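Local atomic coordinates of envelope glycoprotein (Thogoto virus, PDB entry 5XEA), a protein that probably attaches the virus to its receptor on the host cell and then drives fusion of the viral and host membranes. Residues D78-L81 / L82-S85. Residues are numbered along the deposited sequence; the frame is centred on the assembly and turned at random.
Sequences DELL and LWGS
W83 folds its indole back along the helix against the turn that begins at E79, so that E79 C lies over one face of the ring system, while E79 O, on the same side of the ring plane, sits just past its rim, 3.1 Å from W83 CD1. The first torsion of W83, chi1 -70°, sets CG beside its own backbone N and sends the indole back toward this preceding turn. The same E79 O accepts the backbone N-H of W83 at 2.7 Å, almost in line with the carbonyl bond. A water joins the two side chains: it donates to E79 OE2 at 2.5 Å and accepts from W83 NE1 at 3.0 Å, tying the indole N-H to the carboxylate one turn earlier. On the buried side, L80 CD1 comes obliquely to W83 CE3 at 4.4 Å, a loose apolar touch.

Regular i to i+4 bonds continue through the segment, from L82 N to D78 O and from G84 N to L80 O. At the far end, L81 O takes the backbone N-H of S85 at 3.2 Å. S85 OG, turned back over the helix by a chi1 of 42°, also lies 2.9 Å from L81 O, with L82 O nearby.

The carboxylate of E79 is held from outside the helix as well, since OE2 forms a salt bridge with R47 of strand 40-56, and this probably favours its charged form. Helix 77-86 links strand 65-72 to strand 89-91, burying L80 and W83 on its inner side while D78, L81, L82 and S85 are exposed. L80 packs on T43 of strand 40-56 and on S188 and L190 of strand 187-192, both in the antiparallel sheet, while W83 meets W116 with the ring planes nearly perpendicular and touches C89 and S90 of strand 89-91.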
ATOM      1  N   ASP B  78      32.122 -18.861  12.221  1.00 51.24           N
ATOM      2  CA  ASP B  78      32.040 -19.749  13.378  1.00 58.49           C
ATOM      3  C   ASP B  78      31.587 -19.006  14.628  1.00 57.21           C
ATOM      4  O   ASP B  78      30.764 -19.520  15.400  1.00 49.41           O
ATOM      5  CB  ASP B  78      33.397 -20.406  13.619  1.00 69.11           C
ATOM      6  CG  ASP B  78      33.810 -21.325  12.487  1.00 82.06           C
ATOM      7  OD1 ASP B  78      32.918 -21.938  11.862  1.00 71.32           O
ATOM      8  OD2 ASP B  78      35.027 -21.432  12.233  1.00 92.47           O
ATOM      9  N   GLU B  79      32.130 -17.802  14.860  1.00 55.35           N
ATOM     10  CA  GLU B  79      31.661 -16.982  15.970  1.00 47.34           C
ATOM     11  C   GLU B  79      30.176 -16.688  15.826  1.00 47.48           C
ATOM     12  O   GLU B  79      29.398 -16.876  16.766  1.00 50.04           O
ATOM     13  CB  GLU B  79      32.459 -15.672  16.045  1.00 52.69           C
ATOM     14  CG  GLU B  79      33.860 -15.796  16.634  1.00 62.72           C
ATOM     15  CD  GLU B  79      34.541 -14.441  16.833  1.00 57.93           C
ATOM     16  OE1 GLU B  79      34.977 -13.822  15.838  1.00 51.60           O
ATOM     17  OE2 GLU B  79      34.625 -13.997  17.993  1.00 56.33           O
ATOM     18  N   LEU B  80      29.766 -16.224  14.645  1.00 50.19           N
ATOM     19  CA  LEU B  80      28.369 -15.850  14.431  1.00 51.69           C
ATOM     20  C   LEU B  80      27.437 -17.013  14.741  1.00 59.15           C
ATOM     21  O   LEU B  80      26.418 -16.846  15.428  1.00 53.39           O
ATOM     22  CB  LEU B  80      28.178 -15.365  12.992  1.00 47.05           C
ATOM     23  CG  LEU B  80      26.928 -14.525  12.741  1.00 50.61           C
ATOM     24  CD1 LEU B  80      26.721 -13.558  13.881  1.00 41.45           C
ATOM     25  CD2 LEU B  80      27.059 -13.779  11.432  1.00 46.13           C
ATOM     26  N   LEU B  81      27.789 -18.211  14.263  1.00 52.43           N
ATOM     27  CA  LEU B  81      27.012 -19.406  14.572  1.00 51.67           C
ATOM     28  C   LEU B  81      26.868 -19.599  16.078  1.00 56.40           C
ATOM     29  O   LEU B  81      25.769 -19.860  16.581  1.00 53.78           O
ATOM     30  CB  LEU B  81      27.656 -20.629  13.917  1.00 58.86           C
ATOM     31  CG  LEU B  81      27.294 -20.835  12.441  1.00 74.75           C
ATOM     32  CD1 LEU B  81      28.237 -21.819  11.761  1.00 82.36           C
ATOM     33  CD2 LEU B  81      25.844 -21.299  12.289  1.00 67.69           C
ATOM     34  N   LEU B  82      27.965 -19.445  16.825  1.00 53.77           N
ATOM     35  CA  LEU B  82      27.881 -19.608  18.270  1.00 51.85           C
ATOM     36  C   LEU B  82      27.069 -18.484  18.901  1.00 55.83           C
ATOM     37  O   LEU B  82      26.306 -18.716  19.846  1.00 55.67           O
ATOM     38  CB  LEU B  82      29.284 -19.679  18.872  1.00 48.20           C
ATOM     39  CG  LEU B  82      29.382 -19.710  20.401  1.00 60.30           C
ATOM     40  CD1 LEU B  82      28.552 -20.834  21.001  1.00 56.14           C
ATOM     41  CD2 LEU B  82      30.851 -19.814  20.846  1.00 62.24           C
ATOM     42  N   TRP B  83      27.213 -17.258  18.384  1.00 53.85           N
ATOM     43  CA  TRP B  83      26.422 -16.148  18.903  1.00 48.95           C
ATOM     44  C   TRP B  83      24.936 -16.401  18.707  1.00 51.20           C
ATOM     45  O   TRP B  83      24.134 -16.196  19.625  1.00 51.53           O
ATOM     46  CB  TRP B  83      26.813 -14.836  18.216  1.00 41.95           C
ATOM     47  CG  TRP B  83      28.180 -14.281  18.554  1.00 43.38           C
ATOM     48  CD1 TRP B  83      29.219 -14.932  19.172  1.00 45.09           C
ATOM     49  CD2 TRP B  83      28.649 -12.954  18.268  1.00 40.39           C
ATOM     50  NE1 TRP B  83      30.301 -14.083  19.283  1.00 48.26           N
ATOM     51  CE2 TRP B  83      29.974 -12.865  18.743  1.00 42.59           C
ATOM     52  CE3 TRP B  83      28.073 -11.832  17.661  1.00 42.54           C
ATOM     53  CZ2 TRP B  83      30.735 -11.702  18.621  1.00 41.75           C
ATOM     54  CZ3 TRP B  83      28.832 -10.671  17.542  1.00 36.69           C
ATOM     55  CH2 TRP B  83      30.149 -10.618  18.026  1.00 36.64           C
ATOM     56  N   GLY B  84      24.552 -16.852  17.513  1.00 46.78           N
ATOM     57  CA  GLY B  84      23.139 -17.073  17.233  1.00 58.16           C
ATOM     58  C   GLY B  84      22.511 -18.119  18.140  1.00 60.74           C
ATOM     59  O   GLY B  84      21.422 -17.915  18.690  1.00 60.20           O
ATOM     60  N   SER B  85      23.197 -19.248  18.321  1.00 59.74           N
ATOM     61  CA  SER B  85      22.646 -20.300  19.172  1.00 66.52           C
ATOM     62  C   SER B  85      22.639 -19.885  20.638  1.00 64.12           C
ATOM     63  O   SER B  85      21.631 -20.066  21.332  1.00 62.74           O
ATOM     64  CB  SER B  85      23.424 -21.601  18.976  1.00 62.29           C
ATOM     65  OG  SER B  85      24.814 -21.355  18.897  1.00 69.18           O
TER
HETATM   66  O   HOH W   1      33.177 -14.937  19.807  1.00 48.52           O